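Local coordinates for protein acetyltransferase, GNAT family (Streptococcus agalactiae 2603V/R, PDB 2Q7B) that probably transfers an acetyl group from acetyl-CoA to an amine nitrogen of its substrate, as an N-acetyltransferase of the GNAT family, at residues A[47-52]-A[137-142]; A[86-91]-A[120-125]; A[131-136]-A[175-180]. All blocks are in the same frame, centred on the assembly; numbering follows the deposited sequence.

Interaction 1 of 3, residues A[47-52]-A[137-142]; sequences AKLDIK and DTPEKE
K141 reaches across to A47 and L49 and buries more surface than any other residue of this contact. The contact joins the loop after helix 29-46 to the turn that follows strand 133-139. The lysine's CG sits between its backbone N and carbonyl carbon (chi1 77°), and beyond it the chain runs extended, carrying NZ to the backbone oxygen of A47. NZ is modelled 2.4 Å from A47 O, shorter than a normal N-H...O bond, so the exact placing of NZ is doubtful. The methylene stem runs antiparallel alongside L49, with K141 CE 4.0 Å from L49 CD2. The other branch, L49 CD1, lies 4.0 Å from P139 CG, the leucine roughly perpendicular to the proline. Beside this, A47 CB meets E142 OE2 at 3.6 Å, while E142 OE1 bonds to the hydroxyl of S145 in helix 143-150. P139 to E142 form a type I turn, closed by E142 N on P139 O. The chemistry is thus mixed: the K141 stem packs on L49 and its ammonium ends beside A47 O. If the modelled position is right, the ammonium would probably be favoured near the carboxyl end of helix 29-46.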
loop_
_atom_site.group_PDB
_atom_site.type_symbol
_atom_site.label_atom_id
_atom_site.label_comp_id
_atom_site.label_asym_id
_atom_site.label_seq_id
_atom_site.Cartn_x
_atom_site.Cartn_y
_atom_site.Cartn_z
ATOM N N ALA A 47 -9.265 3.241 -13.211
ATOM C CA ALA A 47 -9.782 4.611 -13.354
ATOM C C ALA A 47 -8.723 5.693 -13.617
ATOM O O ALA A 47 -9.095 6.831 -13.898
ATOM C CB ALA A 47 -10.612 4.993 -12.150
ATOM N N LYS A 48 -7.431 5.379 -13.520
ATOM C CA LYS A 48 -6.383 6.364 -13.838
ATOM C C LYS A 48 -6.506 7.704 -13.068
ATOM O O LYS A 48 -6.268 8.771 -13.638
ATOM C CB LYS A 48 -6.412 6.695 -15.336
ATOM C CG LYS A 48 -6.617 5.533 -16.312
ATOM C CD LYS A 48 -5.360 4.810 -16.675
ATOM C CE LYS A 48 -5.654 3.856 -17.821
ATOM N NZ LYS A 48 -4.407 3.372 -18.475
ATOM N N LEU A 49 -6.866 7.649 -11.787
ATOM C CA LEU A 49 -7.060 8.837 -10.976
ATOM C C LEU A 49 -5.793 9.360 -10.308
ATOM O O LEU A 49 -5.802 10.456 -9.762
ATOM C CB LEU A 49 -8.094 8.564 -9.892
ATOM C CG LEU A 49 -9.482 8.130 -10.376
ATOM C CD1 LEU A 49 -10.294 7.589 -9.215
ATOM C CD2 LEU A 49 -10.205 9.270 -11.061
ATOM N N ASP A 50 -4.723 8.577 -10.338
ATOM C CA ASP A 50 -3.446 8.953 -9.719
ATOM C C ASP A 50 -3.600 9.385 -8.248
ATOM O O ASP A 50 -3.162 10.455 -7.850
ATOM C CB ASP A 50 -2.736 10.030 -10.565
ATOM C CG ASP A 50 -1.316 10.316 -10.088
ATOM O OD1 ASP A 50 -0.650 9.376 -9.584
ATOM O OD2 ASP A 50 -0.868 11.488 -10.215
ATOM N N ILE A 51 -4.231 8.531 -7.449
ATOM C CA ILE A 51 -4.417 8.797 -6.033
ATOM C C ILE A 51 -3.299 8.099 -5.268
ATOM O O ILE A 51 -3.042 6.918 -5.466
ATOM C CB ILE A 51 -5.797 8.328 -5.511
ATOM C CG1 ILE A 51 -6.915 9.081 -6.234
ATOM C CG2 ILE A 51 -5.897 8.553 -4.001
ATOM C CD1 ILE A 51 -8.323 8.534 -5.961
ATOM N N LYS A 52 -2.632 8.837 -4.391
ATOM C CA LYS A 52 -1.554 8.273 -3.583
ATOM C C LYS A 52 -2.135 7.684 -2.313
ATOM O O LYS A 52 -3.161 8.164 -1.801
ATOM C CB LYS A 52 -0.525 9.347 -3.220
ATOM C CG LYS A 52 0.074 10.137 -4.363
ATOM C CD LYS A 52 0.745 9.293 -5.423
ATOM C CE LYS A 52 1.239 10.198 -6.580
ATOM N N ASP A 137 -18.940 10.564 -2.410
ATOM C CA ASP A 137 -18.574 11.227 -3.642
ATOM C C ASP A 137 -18.042 10.181 -4.603
ATOM O O ASP A 137 -17.613 9.101 -4.198
ATOM C CB ASP A 137 -17.594 12.391 -3.459
ATOM C CG ASP A 137 -16.213 11.931 -3.184
ATOM O OD1 ASP A 137 -16.107 11.051 -2.328
ATOM O OD2 ASP A 137 -15.258 12.448 -3.799
ATOM N N THR A 138 -18.096 10.515 -5.880
ATOM C CA THR A 138 -17.681 9.622 -6.933
ATOM C C THR A 138 -17.142 10.470 -8.083
ATOM O O THR A 138 -17.704 11.522 -8.361
ATOM C CB THR A 138 -18.891 8.727 -7.389
ATOM O OG1 THR A 138 -18.543 8.007 -8.571
ATOM C CG2 THR A 138 -20.140 9.547 -7.666
ATOM N N PRO A 139 -16.048 10.035 -8.743
ATOM C CA PRO A 139 -15.533 10.814 -9.884
ATOM C C PRO A 139 -16.590 11.064 -10.972
ATOM O O PRO A 139 -17.387 10.171 -11.284
ATOM C CB PRO A 139 -14.397 9.948 -10.422
ATOM C CG PRO A 139 -13.980 9.095 -9.274
ATOM C CD PRO A 139 -15.215 8.846 -8.470
ATOM N N GLU A 140 -16.562 12.256 -11.572
ATOM C CA GLU A 140 -17.550 12.647 -12.577
ATOM C C GLU A 140 -17.468 11.753 -13.811
ATOM O O GLU A 140 -18.453 11.628 -14.530
ATOM C CB GLU A 140 -17.406 14.130 -12.969
ATOM C CG GLU A 140 -18.735 14.867 -13.357
ATOM C CD GLU A 140 -19.334 14.453 -14.690
ATOM N N LYS A 141 -16.322 11.112 -14.049
ATOM C CA LYS A 141 -16.176 10.233 -15.212
ATOM C C LYS A 141 -16.628 8.796 -14.970
ATOM O O LYS A 141 -16.632 7.996 -15.901
ATOM C CB LYS A 141 -14.723 10.197 -15.684
ATOM C CG LYS A 141 -13.795 9.336 -14.828
ATOM C CD LYS A 141 -12.396 9.369 -15.388
ATOM C CE LYS A 141 -11.500 8.365 -14.708
ATOM N NZ LYS A 141 -10.176 8.364 -15.391
ATOM N N GLU A 142 -17.019 8.461 -13.747
ATOM C CA GLU A 142 -17.364 7.081 -13.426
ATOM C C GLU A 142 -18.874 6.868 -13.603
ATOM O O GLU A 142 -19.638 6.828 -12.638
ATOM C CB GLU A 142 -16.860 6.752 -12.016
ATOM C CG GLU A 142 -16.013 5.484 -11.976
ATOM C CD GLU A 142 -15.176 5.377 -10.708
ATOM O OE1 GLU A 142 -15.772 5.148 -9.623
ATOM O OE2 GLU A 142 -13.924 5.492 -10.812
#

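Interaction 2 of 3, residues A[86-91]-A[120-125]; sequences IALLRI and ERFMLF
One face of the F122 ring is covered by a methyl of L88, and its edge is turned to the backbone carbonyl of A87. This is helix-on-sheet packing in the GNAT fold: helix 114-128 is the crossover of a beta-alpha-beta unit linking the parallel strands 95-103 and 133-139, and here it also lies against strand 81-90. L88 CD1 makes a CH-pi contact, 4.0 Å from the F122 ring centroid and 24° off the normal, set toward the rim. A87 O lies near the ring plane, 3.4 Å from F122 CE2, where the slightly positive C-H edge suits a carbonyl oxygen. The same L88 methyl meets the F125 ring at its edge, and F125 also stacks edge-to-face with W74 of strand 72-78. The segment axes come within 8.8 Å and run 26° from parallel. F122 and F125, three residues apart, point to the sheet from one side of the helix, and L88 wedges between them. The F122 side chain extends away from its backbone N (chi1 175°), which carries the ring to the strand, and CE2 presses to 3.4 Å from L88 CB. L98 and I134 of the two strands joined by the crossover also pack on F122, so that it is buried. Nearer the start of the helix segment, I86 closes the contact, its CD1 3.9 Å from F122 CB.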
loop_
_atom_site.group_PDB
_atom_site.type_symbol
_atom_site.label_atom_id
_atom_site.label_comp_id
_atom_site.label_asym_id
_atom_site.label_seq_id
_atom_site.Cartn_x
_atom_site.Cartn_y
_atom_site.Cartn_z
ATOM N N ILE A 86 -15.797 -1.939 1.553
ATOM C CA ILE A 86 -16.666 -0.794 1.768
ATOM C C ILE A 86 -16.468 -0.328 3.225
ATOM O O ILE A 86 -16.139 -1.120 4.088
ATOM C CB ILE A 86 -18.140 -1.077 1.446
ATOM C CG1 ILE A 86 -18.892 0.243 1.219
ATOM C CG2 ILE A 86 -18.801 -1.914 2.537
ATOM C CD1 ILE A 86 -20.291 0.051 0.625
ATOM N N ALA A 87 -16.661 0.962 3.478
ATOM C CA ALA A 87 -16.464 1.520 4.806
ATOM C C ALA A 87 -17.526 2.536 5.107
ATOM O O ALA A 87 -18.055 3.189 4.202
ATOM C CB ALA A 87 -15.098 2.196 4.893
ATOM N N LEU A 88 -17.829 2.656 6.388
ATOM C CA LEU A 88 -18.745 3.652 6.895
ATOM C C LEU A 88 -17.968 4.511 7.872
ATOM O O LEU A 88 -17.334 3.988 8.790
ATOM C CB LEU A 88 -19.964 3.003 7.582
ATOM C CG LEU A 88 -21.035 3.948 8.133
ATOM C CD1 LEU A 88 -22.397 3.297 8.149
ATOM C CD2 LEU A 88 -20.693 4.510 9.526
ATOM N N LEU A 89 -18.025 5.832 7.661
ATOM C CA LEU A 89 -17.403 6.818 8.544
ATOM C C LEU A 89 -18.509 7.632 9.182
ATOM O O LEU A 89 -19.290 8.256 8.484
ATOM C CB LEU A 89 -16.463 7.755 7.751
ATOM C CG LEU A 89 -15.758 8.865 8.541
ATOM C CD1 LEU A 89 -14.732 8.283 9.524
ATOM C CD2 LEU A 89 -15.060 9.867 7.605
ATOM N N ARG A 90 -18.587 7.625 10.510
ATOM C CA ARG A 90 -19.584 8.427 11.212
ATOM C C ARG A 90 -19.144 9.896 11.238
ATOM O O ARG A 90 -18.008 10.205 11.605
ATOM C CB ARG A 90 -19.784 7.934 12.654
ATOM C CG ARG A 90 -20.663 8.843 13.490
ATOM C CD ARG A 90 -20.797 8.393 14.916
ATOM N NE ARG A 90 -21.599 9.364 15.655
ATOM C CZ ARG A 90 -21.130 10.472 16.235
ATOM N NH1 ARG A 90 -19.850 10.804 16.179
ATOM N NH2 ARG A 90 -21.965 11.276 16.860
ATOM N N ILE A 91 -20.046 10.780 10.812
ATOM C CA ILE A 91 -19.840 12.230 10.883
ATOM C C ILE A 91 -20.505 12.731 12.160
ATOM O O ILE A 91 -19.895 13.459 12.938
ATOM C CB ILE A 91 -20.411 12.960 9.645
ATOM C CG1 ILE A 91 -19.709 12.466 8.378
ATOM C CG2 ILE A 91 -20.277 14.474 9.801
ATOM C CD1 ILE A 91 -18.172 12.520 8.446
ATOM N N GLU A 120 -25.372 -3.603 0.795
ATOM C CA GLU A 120 -26.365 -4.140 1.722
ATOM C C GLU A 120 -25.820 -4.295 3.137
ATOM O O GLU A 120 -26.531 -4.020 4.102
ATOM C CB GLU A 120 -26.909 -5.494 1.239
ATOM C CG GLU A 120 -27.940 -5.376 0.130
ATOM C CD GLU A 120 -28.265 -6.717 -0.546
ATOM O OE1 GLU A 120 -27.770 -7.782 -0.093
ATOM O OE2 GLU A 120 -29.010 -6.695 -1.553
ATOM N N ARG A 121 -24.574 -4.750 3.269
ATOM C CA ARG A 121 -23.969 -4.918 4.586
ATOM C C ARG A 121 -23.748 -3.552 5.260
ATOM O O ARG A 121 -23.998 -3.393 6.476
ATOM C CB ARG A 121 -22.666 -5.710 4.488
ATOM C CG ARG A 121 -21.949 -5.840 5.820
ATOM C CD ARG A 121 -22.667 -6.775 6.762
ATOM N NE ARG A 121 -22.260 -8.131 6.440
ATOM C CZ ARG A 121 -21.332 -8.839 7.089
ATOM N NH1 ARG A 121 -20.711 -8.387 8.192
ATOM N NH2 ARG A 121 -21.058 -10.059 6.646
ATOM N N PHE A 122 -23.255 -2.588 4.469
ATOM C CA PHE A 122 -23.098 -1.204 4.895
ATOM C C PHE A 122 -24.409 -0.727 5.484
ATOM O O PHE A 122 -24.442 -0.122 6.558
ATOM C CB PHE A 122 -22.725 -0.331 3.688
ATOM C CG PHE A 122 -22.652 1.152 3.972
ATOM C CD1 PHE A 122 -23.794 1.939 3.918
ATOM C CD2 PHE A 122 -21.452 1.761 4.251
ATOM C CE1 PHE A 122 -23.748 3.301 4.171
ATOM C CE2 PHE A 122 -21.398 3.123 4.489
ATOM C CZ PHE A 122 -22.554 3.896 4.450
HETATM N N MSE A 123 -25.503 -1.004 4.785
HETATM C CA MSE A 123 -26.787 -0.550 5.290
HETATM C C MSE A 123 -27.433 -1.164 6.475
HETATM O O MSE A 123 -28.161 -0.473 7.175
HETATM C CB MSE A 123 -27.712 -0.044 4.223
HETATM C CG MSE A 123 -27.468 1.443 4.331
HETATM SE SE MSE A 123 -27.735 2.280 2.836
HETATM C CE MSE A 123 -27.247 3.742 3.192
ATOM N N LEU A 124 -27.160 -2.441 6.718
ATOM C CA LEU A 124 -27.624 -3.095 7.932
ATOM C C LEU A 124 -26.997 -2.355 9.123
ATOM O O LEU A 124 -27.652 -2.106 10.131
ATOM C CB LEU A 124 -27.205 -4.567 7.947
ATOM C CG LEU A 124 -27.739 -5.394 9.120
ATOM N N PHE A 125 -25.727 -1.988 8.984
ATOM C CA PHE A 125 -25.009 -1.272 10.027
ATOM C C PHE A 125 -25.507 0.175 10.141
ATOM O O PHE A 125 -25.731 0.663 11.239
ATOM C CB PHE A 125 -23.506 -1.284 9.725
ATOM C CG PHE A 125 -22.641 -0.719 10.833
ATOM C CD1 PHE A 125 -22.172 -1.540 11.847
ATOM C CD2 PHE A 125 -22.264 0.622 10.836
ATOM C CE1 PHE A 125 -21.365 -1.028 12.862
ATOM C CE2 PHE A 125 -21.465 1.128 11.830
ATOM C CZ PHE A 125 -21.014 0.307 12.851
#

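Interaction 3 of 3, residues A[131-136]-A[175-180]; sequences FTRIVL and IYVKLL
L136 takes the torsion that tucks CG between its backbone N and carbonyl carbon (chi1 63°), which lays CD1 3.8 Å from Y176 CB across the strand pair. R133 instead holds CG anti to N (chi1 -175°), bringing CG to 3.8 Å from L179 CD2; the two side chains run alongside each other in the same direction. In the V177 conformer given, its CG2 also touches R133 CG. These pairs belong to antiparallel neighbours of the mixed GNAT sheet, strands 133-139 and 173-179; as is usual in the family, the last strand is inserted between 133-139 and the preceding strand, 155-157.

I134 with K178 and L136 with Y176 are hydrogen-bonded pairs, each with two N-H...O bonds of 2.9 to 3.0 Å between their backbone N and O atoms. R133 with L179 and V135 with V177 are the alternating non-hydrogen-bonded pairs. CA-H...O contacts, such as V177 CA to I134 O at 3.3 Å, supplement the ladder. R133, V135, V177 and L179 share one face, where the bent arginine chain takes its guanidinium to T95 OG1 and the carbonyl of D163. On the other, I134 and K178 pack against helix 114-128; K178 NZ bonds to Q152 O, and Y176 OH to E150. L180 N also bonds to T132 O at 2.9 Å, but from above the carbonyl plane, 54° out of it. L180 CD1 comes 3.3 Å from F131 O.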
loop_
_atom_site.group_PDB
_atom_site.type_symbol
_atom_site.label_atom_id
_atom_site.label_comp_id
_atom_site.label_asym_id
_atom_site.label_seq_id
_atom_site.Cartn_x
_atom_site.Cartn_y
_atom_site.Cartn_z
ATOM N N PHE A 131 -28.531 6.124 11.628
ATOM C CA PHE A 131 -28.182 7.238 10.749
ATOM C C PHE A 131 -29.386 7.475 9.855
ATOM O O PHE A 131 -30.117 6.546 9.548
ATOM C CB PHE A 131 -26.960 6.940 9.895
ATOM C CG PHE A 131 -25.703 6.747 10.684
ATOM C CD1 PHE A 131 -25.185 7.778 11.447
ATOM C CD2 PHE A 131 -25.005 5.552 10.631
ATOM C CE1 PHE A 131 -24.015 7.608 12.158
ATOM C CE2 PHE A 131 -23.828 5.387 11.345
ATOM C CZ PHE A 131 -23.341 6.407 12.106
ATOM N N THR A 132 -29.624 8.724 9.490
ATOM C CA THR A 132 -30.743 9.079 8.617
ATOM C C THR A 132 -30.282 9.613 7.258
ATOM O O THR A 132 -31.108 9.843 6.381
ATOM C CB THR A 132 -31.624 10.167 9.269
ATOM O OG1 THR A 132 -30.824 11.319 9.564
ATOM C CG2 THR A 132 -32.252 9.647 10.544
ATOM N N ARG A 133 -28.973 9.802 7.087
ATOM C CA ARG A 133 -28.419 10.369 5.868
ATOM C C ARG A 133 -27.066 9.731 5.556
ATOM O O ARG A 133 -26.203 9.635 6.429
ATOM C CB ARG A 133 -28.247 11.893 6.046
ATOM C CG ARG A 133 -27.784 12.626 4.780
ATOM C CD ARG A 133 -27.788 14.154 4.916
ATOM N NE ARG A 133 -26.741 14.672 5.799
ATOM C CZ ARG A 133 -26.451 15.969 5.953
ATOM N NH1 ARG A 133 -27.093 16.909 5.268
ATOM N NH2 ARG A 133 -25.484 16.333 6.790
ATOM N N ILE A 134 -26.896 9.286 4.313
ATOM C CA ILE A 134 -25.624 8.732 3.851
ATOM C C ILE A 134 -25.154 9.525 2.656
ATOM O O ILE A 134 -25.903 9.668 1.691
ATOM C CB ILE A 134 -25.737 7.259 3.428
ATOM C CG1 ILE A 134 -26.257 6.404 4.596
ATOM C CG2 ILE A 134 -24.396 6.751 2.861
ATOM C CD1 ILE A 134 -25.506 6.467 5.883
ATOM N N VAL A 135 -23.909 10.005 2.713
ATOM C CA VAL A 135 -23.319 10.800 1.646
ATOM C C VAL A 135 -22.090 10.105 1.083
ATOM O O VAL A 135 -21.474 9.267 1.738
ATOM C CB VAL A 135 -22.942 12.231 2.124
ATOM C CG1 VAL A 135 -24.162 12.939 2.729
ATOM C CG2 VAL A 135 -21.807 12.214 3.132
ATOM N N LEU A 136 -21.739 10.439 -0.150
ATOM C CA LEU A 136 -20.554 9.872 -0.770
ATOM C C LEU A 136 -20.174 10.711 -1.951
ATOM O O LEU A 136 -20.989 11.496 -2.447
ATOM C CB LEU A 136 -20.814 8.430 -1.211
ATOM C CG LEU A 136 -21.878 8.143 -2.282
ATOM C CD1 LEU A 136 -21.343 8.313 -3.719
ATOM C CD2 LEU A 136 -22.381 6.720 -2.118
ATOM N N ILE A 175 -21.249 14.505 -5.763
ATOM C CA ILE A 175 -21.698 14.143 -4.431
ATOM C C ILE A 175 -23.119 13.567 -4.547
ATOM O O ILE A 175 -23.982 14.138 -5.219
ATOM C CB ILE A 175 -21.602 15.338 -3.414
ATOM C CG1 ILE A 175 -20.155 15.613 -3.004
ATOM C CG2 ILE A 175 -22.274 14.997 -2.086
ATOM C CD1 ILE A 175 -19.221 15.991 -4.082
ATOM N N TYR A 176 -23.324 12.418 -3.902
ATOM C CA TYR A 176 -24.605 11.695 -3.851
ATOM C C TYR A 176 -25.094 11.537 -2.397
ATOM O O TYR A 176 -24.283 11.453 -1.469
ATOM C CB TYR A 176 -24.451 10.301 -4.483
ATOM C CG TYR A 176 -24.518 10.287 -5.988
ATOM C CD1 TYR A 176 -25.737 10.270 -6.631
ATOM C CD2 TYR A 176 -23.367 10.277 -6.764
ATOM C CE1 TYR A 176 -25.827 10.264 -8.004
ATOM C CE2 TYR A 176 -23.442 10.272 -8.145
ATOM C CZ TYR A 176 -24.682 10.267 -8.760
ATOM O OH TYR A 176 -24.795 10.253 -10.129
ATOM N N VAL A 177 -26.411 11.482 -2.215
ATOM C CA VAL A 177 -27.011 11.345 -0.884
ATOM C C VAL A 177 -28.200 10.373 -0.893
ATOM O O VAL A 177 -28.933 10.285 -1.881
ATOM C CB VAL A 177 -27.458 12.725 -0.318
ATOM C CG1 VAL A 177 -28.541 13.366 -1.194
ATOM C CG2 VAL A 177 -27.937 12.596 1.121
ATOM N N LYS A 178 -28.370 9.645 0.210
ATOM C CA LYS A 178 -29.477 8.701 0.382
ATOM C C LYS A 178 -30.047 8.906 1.785
ATOM O O LYS A 178 -29.343 8.713 2.781
ATOM C CB LYS A 178 -28.994 7.258 0.217
ATOM C CG LYS A 178 -30.078 6.174 0.379
ATOM C CD LYS A 178 -29.442 4.781 0.286
ATOM C CE LYS A 178 -30.390 3.634 0.627
ATOM N NZ LYS A 178 -31.474 3.489 -0.382
ATOM N N LEU A 179 -31.315 9.304 1.862
ATOM C CA LEU A 179 -32.001 9.501 3.151
ATOM C C LEU A 179 -32.653 8.183 3.560
ATOM O O LEU A 179 -33.359 7.571 2.751
ATOM C CB LEU A 179 -33.056 10.617 3.065
ATOM C CG LEU A 179 -32.547 11.999 2.633
ATOM C CD1 LEU A 179 -33.638 13.050 2.710
ATOM C CD2 LEU A 179 -31.365 12.441 3.482
ATOM N N LEU A 180 -32.418 7.752 4.803
ATOM C CA LEU A 180 -32.956 6.483 5.304
ATOM C C LEU A 180 -34.357 6.605 5.936
ATOM O O LEU A 180 -34.614 7.486 6.751
ATOM C CB LEU A 180 -31.969 5.850 6.290
ATOM C CG LEU A 180 -30.564 5.588 5.733
ATOM C CD1 LEU A 180 -29.701 4.849 6.751
ATOM C CD2 LEU A 180 -30.628 4.808 4.425
#

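Strand 133-139 ties the set together: interaction 3 uses its start, interaction 1 its end, and helix 114-128 of interaction 2 leads into it. Interactions 2 and 3 have centres about 11 Å apart and form one core, with F122 CE1 3.7 Å from I134 CG2 and L88 CD2 3.7 Å from F131 CE2. The centres of interactions 1 and 3 are about 20 Å apart, yet the two touch where T138 CG2 meets Y176 CE2 at 3.4 Å. Interaction 2 is about 10 Å from interaction 1 at the nearest atoms. A citrate, probably from crystallisation, sits about 5 Å from the L49 side chain, possibly marking a pocket beside interaction 1.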